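Local coordinates for F5/8 type C domain protein (Clostridium perfringens, PDB 7JRM) that appears to form the carbohydrate-binding and adjoining region of ZmpB, a clostridial O-glycopeptidase, where it probably contributes to recognition of mucin glycans, at residues E83-D88 and F124-G129; L89-A94 and I136-E141; D324-T329 and N344-E349; E349-D354 and K368-L373. All coordinates share one frame; numbering follows the deposited sequence.

Contact 1: E83-D88 and F124-G129; sequences ETQLSD and FAKGIG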
loop_
_atom_site.group_PDB
_atom_site.type_symbol
_atom_site.label_atom_id
_atom_site.label_comp_id
_atom_site.label_asym_id
_atom_site.label_seq_id
_atom_site.Cartn_x
_atom_site.Cartn_y
_atom_site.Cartn_z
ATOM N N GLU A 83 -21.214 -2.904 9.072
ATOM C CA GLU A 83 -22.109 -2.723 10.204
ATOM C C GLU A 83 -23.376 -2.011 9.752
ATOM O O GLU A 83 -23.356 -1.200 8.822
ATOM C CB GLU A 83 -21.436 -1.928 11.332
ATOM C CG GLU A 83 -20.208 -2.606 11.916
ATOM C CD GLU A 83 -19.425 -1.701 12.848
ATOM O OE1 GLU A 83 -19.832 -0.535 13.029
ATOM O OE2 GLU A 83 -18.403 -2.159 13.400
ATOM N N THR A 84 -24.481 -2.330 10.421
ATOM C CA THR A 84 -25.780 -1.734 10.134
ATOM C C THR A 84 -26.429 -1.334 11.449
ATOM O O THR A 84 -26.723 -2.195 12.285
ATOM C CB THR A 84 -26.687 -2.705 9.370
ATOM O OG1 THR A 84 -26.018 -3.163 8.188
ATOM C CG2 THR A 84 -27.989 -2.019 8.981
ATOM N N GLN A 85 -26.647 -0.035 11.632
ATOM C CA GLN A 85 -27.313 0.444 12.833
ATOM C C GLN A 85 -28.764 -0.017 12.852
ATOM O O GLN A 85 -29.454 0.009 11.830
ATOM C CB GLN A 85 -27.244 1.970 12.910
ATOM C CG GLN A 85 -25.851 2.519 13.166
ATOM C CD GLN A 85 -25.455 2.446 14.629
ATOM O OE1 GLN A 85 -26.306 2.321 15.509
ATOM N NE2 GLN A 85 -24.156 2.524 14.895
ATOM N N LEU A 86 -29.224 -0.454 14.027
ATOM C CA LEU A 86 -30.619 -0.862 14.158
ATOM C C LEU A 86 -31.558 0.319 13.951
ATOM O O LEU A 86 -32.653 0.164 13.397
ATOM C CB LEU A 86 -30.852 -1.500 15.529
ATOM C CG LEU A 86 -30.851 -3.030 15.575
ATOM C CD1 LEU A 86 -29.526 -3.587 15.078
ATOM C CD2 LEU A 86 -31.143 -3.519 16.981
ATOM N N SER A 87 -31.142 1.512 14.384
ATOM C CA SER A 87 -31.946 2.709 14.171
ATOM C C SER A 87 -32.028 3.095 12.699
ATOM O O SER A 87 -32.908 3.877 12.325
ATOM C CB SER A 87 -31.383 3.869 14.991
ATOM O OG SER A 87 -30.170 4.344 14.435
ATOM N N ASP A 88 -31.134 2.575 11.862
ATOM C CA ASP A 88 -31.221 2.751 10.419
ATOM C C ASP A 88 -32.102 1.703 9.756
ATOM O O ASP A 88 -32.202 1.683 8.525
ATOM C CB ASP A 88 -29.822 2.723 9.794
ATOM C CG ASP A 88 -29.013 3.961 10.122
ATOM O OD1 ASP A 88 -29.588 4.914 10.690
ATOM O OD2 ASP A 88 -27.804 3.986 9.808
ATOM N N PHE A 124 -24.190 9.402 22.539
ATOM C CA PHE A 124 -24.265 8.623 21.312
ATOM C C PHE A 124 -25.149 9.327 20.294
ATOM O O PHE A 124 -26.179 9.910 20.647
ATOM C CB PHE A 124 -24.817 7.219 21.577
ATOM C CG PHE A 124 -23.954 6.383 22.477
ATOM C CD1 PHE A 124 -24.049 6.499 23.853
ATOM C CD2 PHE A 124 -23.053 5.475 21.945
ATOM C CE1 PHE A 124 -23.258 5.727 24.682
ATOM C CE2 PHE A 124 -22.259 4.700 22.769
ATOM C CZ PHE A 124 -22.362 4.826 24.138
ATOM N N ALA A 125 -24.745 9.264 19.025
ATOM C CA ALA A 125 -25.593 9.785 17.962
ATOM C C ALA A 125 -26.584 8.739 17.474
ATOM O O ALA A 125 -27.652 9.093 16.960
ATOM C CB ALA A 125 -24.735 10.283 16.796
ATOM N N LYS A 126 -26.257 7.458 17.635
ATOM C CA LYS A 126 -27.077 6.364 17.140
ATOM C C LYS A 126 -27.487 5.451 18.287
ATOM O O LYS A 126 -26.755 5.290 19.268
ATOM C CB LYS A 126 -26.330 5.556 16.075
ATOM C CG LYS A 126 -25.587 6.406 15.060
ATOM C CD LYS A 126 -26.547 7.081 14.095
ATOM C CE LYS A 126 -27.186 6.068 13.159
ATOM N NZ LYS A 126 -28.358 6.637 12.439
ATOM N N GLY A 127 -28.659 4.853 18.150
ATOM C CA GLY A 127 -29.155 3.918 19.134
ATOM C C GLY A 127 -30.670 3.947 19.185
ATOM O O GLY A 127 -31.328 4.567 18.354
ATOM N N ILE A 128 -31.206 3.258 20.189
ATOM C CA ILE A 128 -32.644 3.139 20.397
ATOM C C ILE A 128 -32.949 3.530 21.835
ATOM O O ILE A 128 -32.436 2.909 22.772
ATOM C CB ILE A 128 -33.153 1.716 20.105
ATOM C CG1 ILE A 128 -32.833 1.317 18.664
ATOM C CG2 ILE A 128 -34.646 1.619 20.373
ATOM C CD1 ILE A 128 -33.579 2.128 17.629
ATOM N N GLY A 129 -33.784 4.555 22.010
ATOM C CA GLY A 129 -34.219 4.979 23.319
ATOM C C GLY A 129 -35.605 4.444 23.614
ATOM O O GLY A 129 -36.557 4.723 22.884
#
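Ser87 and Gly127 mark the closest approach of the two backbones, their CA atoms 5.8 Å apart, with the turn that ends strand 83-85 set against the start of strand 127-131. That turn is closed within its own segment by Asp88 N bonding to Gln85 O, and side chains do the joining. Lys126 carries most of it. Bends at chi2 (-73°) and chi3 fold its chain back over the turn, so that the aliphatic part lies against Gln85, with CE 3.8 Å from Gln85 CG, while the ammonium group goes on to the carboxylate of Asp88. In this salt bridge NZ stands 2.7 Å from Asp88 OD1, on the syn side of the carboxylate and 26° out of its plane; the two side chains run about at right angles. A long, flexible lysine suits a place that needs both an apolar stem and a charged end.

Deeper in, Ser87, a small buried residue, brings its CB against Gly127 O (3.4 Å) and Ile128 CD1 (3.8 Å). Its hydroxyl hydrogen-bonds to Asp104, which also accepts from Gly127 N and makes a second salt bridge to Lys126, thereby tying the turn, the strand and the lysine together. Gly127 holds a backbone conformation with positive phi in which a side chain would crowd the preceding carbonyl oxygen, so a residue without one suits it.

Both segments make backbone bonds to strand 215-224, Leu86 with Ala221 and Lys126 with Asp220, in one antiparallel sheet; from the other sheet, Tyr138 of strand 134-139 packs on Leu86 and Ile128.

Contact 2: L89-A94 and I136-E141; sequences LNWKSA and IVYNSE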
loop_
_atom_site.group_PDB
_atom_site.type_symbol
_atom_site.label_atom_id
_atom_site.label_comp_id
_atom_site.label_asym_id
_atom_site.label_seq_id
_atom_site.Cartn_x
_atom_site.Cartn_y
_atom_site.Cartn_z
ATOM N N LEU A 89 -32.733 0.835 10.537
ATOM C CA LEU A 89 -33.658 -0.177 10.048
ATOM C C LEU A 89 -35.032 0.058 10.666
ATOM O O LEU A 89 -35.222 0.949 11.499
ATOM C CB LEU A 89 -33.150 -1.586 10.372
ATOM C CG LEU A 89 -31.857 -2.037 9.691
ATOM C CD1 LEU A 89 -31.217 -3.174 10.470
ATOM C CD2 LEU A 89 -32.122 -2.452 8.254
ATOM N N ASN A 90 -35.996 -0.755 10.251
ATOM C CA ASN A 90 -37.352 -0.714 10.781
ATOM C C ASN A 90 -37.603 -1.969 11.602
ATOM O O ASN A 90 -37.361 -3.084 11.128
ATOM C CB ASN A 90 -38.381 -0.600 9.654
ATOM C CG ASN A 90 -38.336 0.744 8.955
ATOM O OD1 ASN A 90 -38.415 1.792 9.596
ATOM N ND2 ASN A 90 -38.206 0.722 7.634
ATOM N N TRP A 91 -38.083 -1.788 12.829
ATOM C CA TRP A 91 -38.396 -2.926 13.677
ATOM C C TRP A 91 -39.692 -3.585 13.222
ATOM O O TRP A 91 -40.571 -2.943 12.639
ATOM C CB TRP A 91 -38.504 -2.501 15.146
ATOM C CG TRP A 91 -39.499 -1.403 15.418
ATOM C CD1 TRP A 91 -40.856 -1.467 15.277
ATOM C CD2 TRP A 91 -39.210 -0.086 15.905
ATOM N NE1 TRP A 91 -41.427 -0.269 15.632
ATOM C CE2 TRP A 91 -40.439 0.595 16.022
ATOM C CE3 TRP A 91 -38.032 0.586 16.247
ATOM C CZ2 TRP A 91 -40.522 1.913 16.467
ATOM C CZ3 TRP A 91 -38.118 1.895 16.687
ATOM C CH2 TRP A 91 -39.353 2.544 16.794
ATOM N N LYS A 92 -39.799 -4.889 13.483
ATOM C CA LYS A 92 -41.036 -5.597 13.176
ATOM C C LYS A 92 -42.139 -5.237 14.161
ATOM O O LYS A 92 -43.317 -5.199 13.788
ATOM C CB LYS A 92 -40.796 -7.106 13.177
ATOM C CG LYS A 92 -39.670 -7.560 12.265
ATOM C CD LYS A 92 -39.489 -9.068 12.331
ATOM C CE LYS A 92 -40.259 -9.766 11.223
ATOM N NZ LYS A 92 -40.777 -11.092 11.658
ATOM N N SER A 93 -41.777 -4.969 15.413
ATOM C CA SER A 93 -42.734 -4.603 16.447
ATOM C C SER A 93 -41.975 -3.951 17.591
ATOM O O SER A 93 -40.781 -4.200 17.782
ATOM C CB SER A 93 -43.519 -5.819 16.949
ATOM O OG SER A 93 -42.660 -6.747 17.587
ATOM N N ALA A 94 -42.679 -3.113 18.348
ATOM C CA ALA A 94 -42.061 -2.403 19.460
ATOM C C ALA A 94 -43.108 -2.110 20.521
ATOM O O ALA A 94 -44.147 -1.513 20.224
ATOM C CB ALA A 94 -41.408 -1.100 18.989
ATOM N N ILE A 136 -38.685 -5.035 21.675
ATOM C CA ILE A 136 -38.476 -4.552 20.314
ATOM C C ILE A 136 -37.879 -5.690 19.500
ATOM O O ILE A 136 -36.839 -6.248 19.871
ATOM C CB ILE A 136 -37.571 -3.312 20.280
ATOM C CG1 ILE A 136 -38.085 -2.252 21.257
ATOM C CG2 ILE A 136 -37.504 -2.742 18.874
ATOM C CD1 ILE A 136 -37.243 -0.994 21.297
ATOM N N VAL A 137 -38.534 -6.031 18.393
ATOM C CA VAL A 137 -38.152 -7.160 17.553
ATOM C C VAL A 137 -37.658 -6.629 16.215
ATOM O O VAL A 137 -38.292 -5.752 15.615
ATOM C CB VAL A 137 -39.326 -8.136 17.358
ATOM C CG1 VAL A 137 -38.931 -9.273 16.427
ATOM C CG2 VAL A 137 -39.793 -8.677 18.701
ATOM N N TYR A 138 -36.530 -7.161 15.750
ATOM C CA TYR A 138 -35.951 -6.800 14.466
ATOM C C TYR A 138 -35.760 -8.044 13.610
ATOM O O TYR A 138 -35.561 -9.149 14.125
ATOM C CB TYR A 138 -34.598 -6.097 14.636
ATOM C CG TYR A 138 -34.686 -4.638 15.017
ATOM C CD1 TYR A 138 -34.685 -4.248 16.349
ATOM C CD2 TYR A 138 -34.760 -3.650 14.044
ATOM C CE1 TYR A 138 -34.759 -2.917 16.703
ATOM C CE2 TYR A 138 -34.835 -2.314 14.388
ATOM C CZ TYR A 138 -34.835 -1.955 15.719
ATOM O OH TYR A 138 -34.911 -0.626 16.068
ATOM N N ASN A 139 -35.823 -7.852 12.294
ATOM C CA ASN A 139 -35.430 -8.899 11.362
ATOM C C ASN A 139 -33.914 -9.049 11.404
ATOM O O ASN A 139 -33.183 -8.089 11.143
ATOM C CB ASN A 139 -35.907 -8.558 9.950
ATOM C CG ASN A 139 -35.628 -9.668 8.944
ATOM O OD1 ASN A 139 -34.499 -10.141 8.812
ATOM N ND2 ASN A 139 -36.664 -10.082 8.224
ATOM N N SER A 140 -33.440 -10.250 11.739
ATOM C CA SER A 140 -32.013 -10.513 11.881
ATOM C C SER A 140 -31.486 -11.467 10.815
ATOM O O SER A 140 -30.398 -12.030 10.977
ATOM C CB SER A 140 -31.713 -11.061 13.277
ATOM O OG SER A 140 -32.423 -12.263 13.516
ATOM N N GLU A 141 -32.230 -11.656 9.728
ATOM C CA GLU A 141 -31.812 -12.586 8.687
ATOM C C GLU A 141 -30.598 -12.046 7.941
ATOM O O GLU A 141 -30.583 -10.889 7.509
ATOM C CB GLU A 141 -32.962 -12.840 7.713
ATOM C CG GLU A 141 -34.218 -13.391 8.368
ATOM C CD GLU A 141 -35.270 -13.802 7.358
ATOM O OE1 GLU A 141 -34.914 -14.478 6.369
ATOM O OE2 GLU A 141 -36.452 -13.449 7.552
HETATM O O HOH W 1 -36.941 -5.484 11.597
#
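A classic beta bulge interrupts the antiparallel pairing here: Lys92 and Ser93 both face the single residue Val137. Lys92 N bonds to Val137 O at 2.7 Å, a bent bond with 139° at the hydrogen, whereas Val137 N reaches Ser93 O at 3.0 Å and nearly straight, 171°. One step on, Ala94 and Ile136 form a non-hydrogen-bonded pair, their side chains on the same face of the sheet.

Before the bulge the chain passes across Tyr138. Trp91 CB sits over the phenol ring, 3.8 Å from its centroid, as a CH-pi contact. The indole of Trp91 turns off between its own backbone N and carbonyl carbon (chi1 56°), which places its edge against the Tyr138 hydroxyl, in plane, with OH 3.4 Å from CE3. The rings thus meet edge to hydroxyl, while Ala94 CB lies over one face of the indole, toward its rim. Ile136 CG2 fills in beside Trp91 CB at 3.9 Å, a beta-branched residue well suited to an extended strand. On the reverse face the hydroxyl of Ser93 lies against Val137, 3.6 Å from OG to CB, and the methylenes of Lys92 pass Val137 and Asn139 on the way to a salt bridge with Glu199. A water bridges the diverging backbones, donating to Asn90 O and accepting from Asn139 N; Asn139 then makes an Asx turn by taking Glu141 N on OD1.

Strand 93-95 is outermost in a five-stranded antiparallel sheet, with strand 134-139 lying between it and strand 199-205. Ile128 and Thr130 of strand 127-131, in the other sheet, pack on Ile136.

Contact 3: D324-T329 and N344-E349; sequences DMYSLT and NAKNLE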
loop_
_atom_site.group_PDB
_atom_site.type_symbol
_atom_site.label_atom_id
_atom_site.label_comp_id
_atom_site.label_asym_id
_atom_site.label_seq_id
_atom_site.Cartn_x
_atom_site.Cartn_y
_atom_site.Cartn_z
ATOM N N ASP A 324 30.812 -7.544 -14.136
ATOM C CA ASP A 324 31.754 -6.440 -14.286
ATOM C C ASP A 324 31.019 -5.130 -14.535
ATOM O O ASP A 324 31.341 -4.103 -13.929
ATOM C CB ASP A 324 32.729 -6.725 -15.430
ATOM C CG ASP A 324 33.784 -7.746 -15.058
ATOM O OD1 ASP A 324 34.248 -7.729 -13.899
ATOM O OD2 ASP A 324 34.154 -8.560 -15.929
ATOM N N MET A 325 30.014 -5.152 -15.418
ATOM C CA MET A 325 29.278 -3.934 -15.740
ATOM C C MET A 325 28.512 -3.410 -14.532
ATOM O O MET A 325 28.443 -2.196 -14.311
ATOM C CB MET A 325 28.327 -4.188 -16.910
ATOM C CG MET A 325 29.025 -4.531 -18.214
ATOM S SD MET A 325 30.052 -3.183 -18.833
ATOM C CE MET A 325 28.851 -1.865 -18.957
ATOM N N TYR A 326 27.934 -4.312 -13.733
ATOM C CA TYR A 326 27.198 -3.897 -12.544
ATOM C C TYR A 326 28.095 -3.236 -11.506
ATOM O O TYR A 326 27.587 -2.535 -10.624
ATOM C CB TYR A 326 26.489 -5.098 -11.914
ATOM C CG TYR A 326 25.189 -5.485 -12.586
ATOM C CD1 TYR A 326 24.764 -4.847 -13.745
ATOM C CD2 TYR A 326 24.387 -6.490 -12.060
ATOM C CE1 TYR A 326 23.577 -5.199 -14.360
ATOM C CE2 TYR A 326 23.198 -6.850 -12.669
ATOM C CZ TYR A 326 22.798 -6.200 -13.819
ATOM O OH TYR A 326 21.617 -6.552 -14.432
ATOM N N SER A 327 29.407 -3.439 -11.592
ATOM C CA SER A 327 30.337 -2.925 -10.597
ATOM C C SER A 327 30.854 -1.524 -10.910
ATOM O O SER A 327 31.530 -0.932 -10.062
ATOM C CB SER A 327 31.521 -3.884 -10.443
ATOM O OG SER A 327 32.598 -3.502 -11.279
ATOM N N LEU A 328 30.560 -0.980 -12.092
ATOM C CA LEU A 328 30.993 0.374 -12.420
ATOM C C LEU A 328 30.146 1.397 -11.676
ATOM O O LEU A 328 28.933 1.493 -11.893
ATOM C CB LEU A 328 30.916 0.637 -13.923
ATOM C CG LEU A 328 31.952 0.061 -14.897
ATOM C CD1 LEU A 328 33.367 0.185 -14.343
ATOM C CD2 LEU A 328 31.643 -1.367 -15.313
ATOM N N THR A 329 30.789 2.163 -10.797
ATOM C CA THR A 329 30.194 3.371 -10.243
ATOM C C THR A 329 30.774 4.633 -10.858
ATOM O O THR A 329 30.096 5.664 -10.887
ATOM C CB THR A 329 30.385 3.420 -8.722
ATOM O OG1 THR A 329 31.783 3.491 -8.412
ATOM C CG2 THR A 329 29.782 2.185 -8.068
ATOM N N ASN A 344 24.435 -1.656 -19.761
ATOM C CA ASN A 344 24.396 -2.700 -18.747
ATOM C C ASN A 344 24.911 -2.236 -17.392
ATOM O O ASN A 344 24.647 -2.900 -16.384
ATOM C CB ASN A 344 25.213 -3.913 -19.207
ATOM C CG ASN A 344 24.570 -4.642 -20.371
ATOM O OD1 ASN A 344 23.559 -5.326 -20.208
ATOM N ND2 ASN A 344 25.156 -4.500 -21.554
ATOM N N ALA A 345 25.639 -1.118 -17.343
ATOM C CA ALA A 345 26.174 -0.584 -16.089
ATOM C C ALA A 345 25.088 0.241 -15.406
ATOM O O ALA A 345 25.086 1.475 -15.426
ATOM C CB ALA A 345 27.428 0.240 -16.347
ATOM N N LYS A 346 24.148 -0.468 -14.776
ATOM C CA LYS A 346 23.007 0.190 -14.149
ATOM C C LYS A 346 23.401 1.016 -12.931
ATOM O O LYS A 346 22.646 1.913 -12.538
ATOM C CB LYS A 346 21.956 -0.848 -13.753
ATOM C CG LYS A 346 22.358 -1.730 -12.581
ATOM C CD LYS A 346 21.335 -2.829 -12.339
ATOM C CE LYS A 346 21.543 -3.489 -10.985
ATOM N NZ LYS A 346 20.890 -4.826 -10.911
ATOM N N ASN A 347 24.556 0.741 -12.327
ATOM C CA ASN A 347 25.010 1.460 -11.145
ATOM C C ASN A 347 25.985 2.582 -11.476
ATOM O O ASN A 347 26.595 3.149 -10.562
ATOM C CB ASN A 347 25.654 0.489 -10.152
ATOM C CG ASN A 347 24.662 -0.503 -9.580
ATOM O OD1 ASN A 347 23.657 -0.118 -8.980
ATOM N ND2 ASN A 347 24.936 -1.789 -9.765
ATOM N N LEU A 348 26.147 2.915 -12.755
ATOM C CA LEU A 348 27.074 3.969 -13.145
ATOM C C LEU A 348 26.583 5.320 -12.640
ATOM O O LEU A 348 25.440 5.714 -12.893
ATOM C CB LEU A 348 27.238 3.996 -14.664
ATOM C CG LEU A 348 28.285 4.966 -15.215
ATOM C CD1 LEU A 348 29.669 4.617 -14.692
ATOM C CD2 LEU A 348 28.268 4.966 -16.736
ATOM N N GLU A 349 27.452 6.029 -11.921
ATOM C CA GLU A 349 27.124 7.335 -11.365
ATOM C C GLU A 349 27.880 8.482 -12.013
ATOM O O GLU A 349 27.365 9.602 -12.043
ATOM C CB GLU A 349 27.397 7.354 -9.855
ATOM C CG GLU A 349 26.723 6.228 -9.087
ATOM C CD GLU A 349 27.351 5.989 -7.728
ATOM O OE1 GLU A 349 28.185 6.817 -7.303
ATOM O OE2 GLU A 349 27.010 4.975 -7.084
HETATM O O HOH W 2 27.277 -0.124 -13.000
#
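The ring of Tyr326 receives Lys346 over one face and the carbonyl of Asn344 at its edge. Lys346 CE lies over the ring centre, 4.1 Å from the centroid and 9° off the normal, and NZ is 4.0 Å from the centroid, 30° off the normal, as a cation-pi contact. The lysine leaves its backbone between N and the carbonyl carbon (chi1 71°) and is then fully extended, which lays its methylenes over the phenol. In the ring plane, Asn344 O lies 3.2 Å from Tyr326 CE1, an aromatic edge meeting a partly negative oxygen. A second flat group, the amide of Asn347, uses ND2 to bond Tyr326 O at 2.9 Å; the donor lies in the carbonyl plane, on a lone pair, and the acceptor is close to the plane of the amide. Its OD1 is taken by Lys369, so both ends of the asparagine are used.

Beneath, Met325 curls its CE to 3.6 Å from Ala345 CB, a small residue that lets the backbones come close. A water sits between them, donating to Met325 O and Leu328 O and accepting from Asn347 N. Glu349 N bonds Thr329 O at 2.9 Å from above the carbonyl plane, just ahead of the strands. Leu328 and Leu348 are buried, CB of the first 4.2 Å from CD1 of the second. Such leucines ahead of successive parallel strands are consistent with a leucine-rich-repeat-like array, helix 322-326 lying before its outermost strand 330-332.

Contact 4: E349-D354 and K368-L373; sequences ETLNMD and KKLNTL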
loop_
_atom_site.group_PDB
_atom_site.type_symbol
_atom_site.label_atom_id
_atom_site.label_comp_id
_atom_site.label_asym_id
_atom_site.label_seq_id
_atom_site.Cartn_x
_atom_site.Cartn_y
_atom_site.Cartn_z
ATOM N N GLU A 349 27.452 6.029 -11.921
ATOM C CA GLU A 349 27.124 7.335 -11.365
ATOM C C GLU A 349 27.880 8.482 -12.013
ATOM O O GLU A 349 27.365 9.602 -12.043
ATOM C CB GLU A 349 27.397 7.354 -9.855
ATOM C CG GLU A 349 26.723 6.228 -9.087
ATOM C CD GLU A 349 27.351 5.989 -7.728
ATOM O OE1 GLU A 349 28.185 6.817 -7.303
ATOM O OE2 GLU A 349 27.010 4.975 -7.084
ATOM N N THR A 350 29.079 8.233 -12.533
ATOM C CA THR A 350 29.901 9.278 -13.129
ATOM C C THR A 350 30.570 8.736 -14.381
ATOM O O THR A 350 31.178 7.661 -14.347
ATOM C CB THR A 350 30.959 9.783 -12.140
ATOM O OG1 THR A 350 30.315 10.474 -11.062
ATOM C CG2 THR A 350 31.932 10.729 -12.830
ATOM N N LEU A 351 30.454 9.478 -15.482
ATOM C CA LEU A 351 31.072 9.114 -16.753
ATOM C C LEU A 351 31.918 10.288 -17.227
ATOM O O LEU A 351 31.379 11.338 -17.590
ATOM C CB LEU A 351 30.018 8.741 -17.796
ATOM C CG LEU A 351 30.534 8.151 -19.110
ATOM C CD1 LEU A 351 31.632 7.129 -18.853
ATOM C CD2 LEU A 351 29.396 7.528 -19.902
ATOM N N ASN A 352 33.237 10.110 -17.222
ATOM C CA ASN A 352 34.179 11.137 -17.661
ATOM C C ASN A 352 34.645 10.771 -19.066
ATOM O O ASN A 352 35.555 9.956 -19.237
ATOM C CB ASN A 352 35.353 11.247 -16.693
ATOM C CG ASN A 352 34.926 11.684 -15.306
ATOM O OD1 ASN A 352 34.090 12.574 -15.151
ATOM N ND2 ASN A 352 35.501 11.058 -14.286
ATOM N N MET A 353 34.021 11.376 -20.073
ATOM C CA MET A 353 34.310 11.078 -21.470
ATOM C C MET A 353 34.569 12.354 -22.258
ATOM O O MET A 353 34.212 12.463 -23.435
ATOM C CB MET A 353 33.175 10.277 -22.105
ATOM C CG MET A 353 31.811 10.943 -22.013
ATOM S SD MET A 353 30.474 9.867 -22.562
ATOM C CE MET A 353 30.293 10.402 -24.259
ATOM N N ASP A 354 35.195 13.341 -21.623
ATOM C CA ASP A 354 35.577 14.552 -22.332
ATOM C C ASP A 354 36.646 14.242 -23.374
ATOM O O ASP A 354 37.463 13.332 -23.206
ATOM C CB ASP A 354 36.092 15.611 -21.355
ATOM C CG ASP A 354 34.972 16.349 -20.650
ATOM O OD1 ASP A 354 33.829 16.318 -21.149
ATOM O OD2 ASP A 354 35.237 16.967 -19.597
ATOM N N LYS A 368 19.848 5.203 -14.443
ATOM C CA LYS A 368 19.104 6.004 -13.480
ATOM C C LYS A 368 19.991 6.737 -12.482
ATOM O O LYS A 368 19.501 7.642 -11.798
ATOM C CB LYS A 368 18.113 5.118 -12.719
ATOM C CG LYS A 368 17.135 4.368 -13.609
ATOM C CD LYS A 368 16.551 3.161 -12.889
ATOM C CE LYS A 368 15.764 2.277 -13.842
ATOM N NZ LYS A 368 16.344 2.282 -15.215
ATOM N N LYS A 369 21.268 6.380 -12.374
ATOM C CA LYS A 369 22.160 6.985 -11.394
ATOM C C LYS A 369 23.220 7.882 -12.014
ATOM O O LYS A 369 24.045 8.436 -11.281
ATOM C CB LYS A 369 22.837 5.896 -10.553
ATOM C CG LYS A 369 21.875 4.880 -9.963
ATOM C CD LYS A 369 22.479 4.177 -8.758
ATOM C CE LYS A 369 21.698 2.923 -8.404
ATOM N NZ LYS A 369 22.461 2.029 -7.489
ATOM N N LEU A 370 23.220 8.049 -13.335
ATOM C CA LEU A 370 24.240 8.845 -14.019
ATOM C C LEU A 370 23.932 10.322 -13.809
ATOM O O LEU A 370 23.263 10.966 -14.618
ATOM C CB LEU A 370 24.294 8.489 -15.500
ATOM C CG LEU A 370 25.478 9.056 -16.288
ATOM C CD1 LEU A 370 26.767 8.925 -15.491
ATOM C CD2 LEU A 370 25.606 8.362 -17.634
ATOM N N ASN A 371 24.437 10.869 -12.702
ATOM C CA ASN A 371 24.234 12.274 -12.373
ATOM C C ASN A 371 25.395 13.165 -12.790
ATOM O O ASN A 371 25.220 14.386 -12.864
ATOM C CB ASN A 371 23.994 12.440 -10.867
ATOM C CG ASN A 371 22.624 11.954 -10.437
ATOM O OD1 ASN A 371 21.733 11.757 -11.264
ATOM N ND2 ASN A 371 22.448 11.758 -9.135
ATOM N N THR A 372 26.566 12.593 -13.061
ATOM C CA THR A 372 27.746 13.349 -13.474
ATOM C C THR A 372 28.173 12.843 -14.848
ATOM O O THR A 372 28.760 11.762 -14.964
ATOM C CB THR A 372 28.876 13.209 -12.456
ATOM O OG1 THR A 372 28.430 13.681 -11.179
ATOM C CG2 THR A 372 30.089 14.018 -12.894
ATOM N N LEU A 373 27.878 13.621 -15.885
ATOM C CA LEU A 373 28.226 13.279 -17.261
ATOM C C LEU A 373 29.125 14.374 -17.816
ATOM O O LEU A 373 28.671 15.500 -18.046
ATOM C CB LEU A 373 26.974 13.105 -18.118
ATOM C CG LEU A 373 27.212 12.787 -19.597
ATOM C CD1 LEU A 373 27.920 11.451 -19.753
ATOM C CD2 LEU A 373 25.898 12.792 -20.364
HETATM O O HOH W 3 27.085 11.791 -9.985
#
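Two neighbouring rungs of a parallel beta ladder meet here, as in leucine-rich repeats, with Thr350 beside Thr372 and Leu351 beside Leu373. The segments run only 22° apart. Leu351 N bonds Thr372 O at 2.9 Å and Thr372 N bonds Glu349 O at 3.3 Å, each donor nearly in line with its carbonyl. Glu349 O also takes a weak bond from Asn371 N and one from a water that lies 2.6 Å from Thr372 OG1, so several donors converge on this oxygen.

On one face the threonines lie side by side with matching torsions, CG2 anti to the backbone N in both; their CG2 atoms meet at 3.8 Å, and Thr350 OG1 rests 3.4 Å from Thr372 CB. Equal in shape, the two side chains fit methyl to methyl. On the opposite face Leu351 and Leu373 lie side by side, pointing the same way: Leu373 CD1 comes to 3.9 Å from Leu351 CB, and Leu370 CD1, from the inverse gamma turn centred on that residue, to 4.0 Å from the same CB. Met353 adds its sulfur, SD 4.1 Å from Leu373 CD1, a flexible apolar group at the end of the row.

Strand 350-352 lies between strands 330-332 and 372-384 in a mixed sheet. Thr350 and Asn352 make backbone bonds to Leu331, while Leu364, Val358 and Leu361 from the intervening loop cover the leucine and methionine face.

Overall arrangement
The contacts form two pairs on opposite sides of the centre of an elongated chain. Contacts 1 and 2, centres 12 Å apart, interlace along the sequence and belong to the two sheets of the NPCBM/NEW2 module; Thr84 CG2 touches Leu89 CD1 at 3.7 Å where they meet. The calcium ion of this module is held by Ser163, Val206, Asp208, Gly210 and Asp214, and strands 163-170 and 199-205 of contact 2's sheet lead to that site. Contacts 3 and 4, centres 11 Å apart, are successive steps of what is probably one leucine-rich-repeat-like array: they share Glu349, and Thr329 O lies 3.2 Å from Thr350 N, a probable hydrogen bond. About 63 Å separates the centres of contacts 1 and 3.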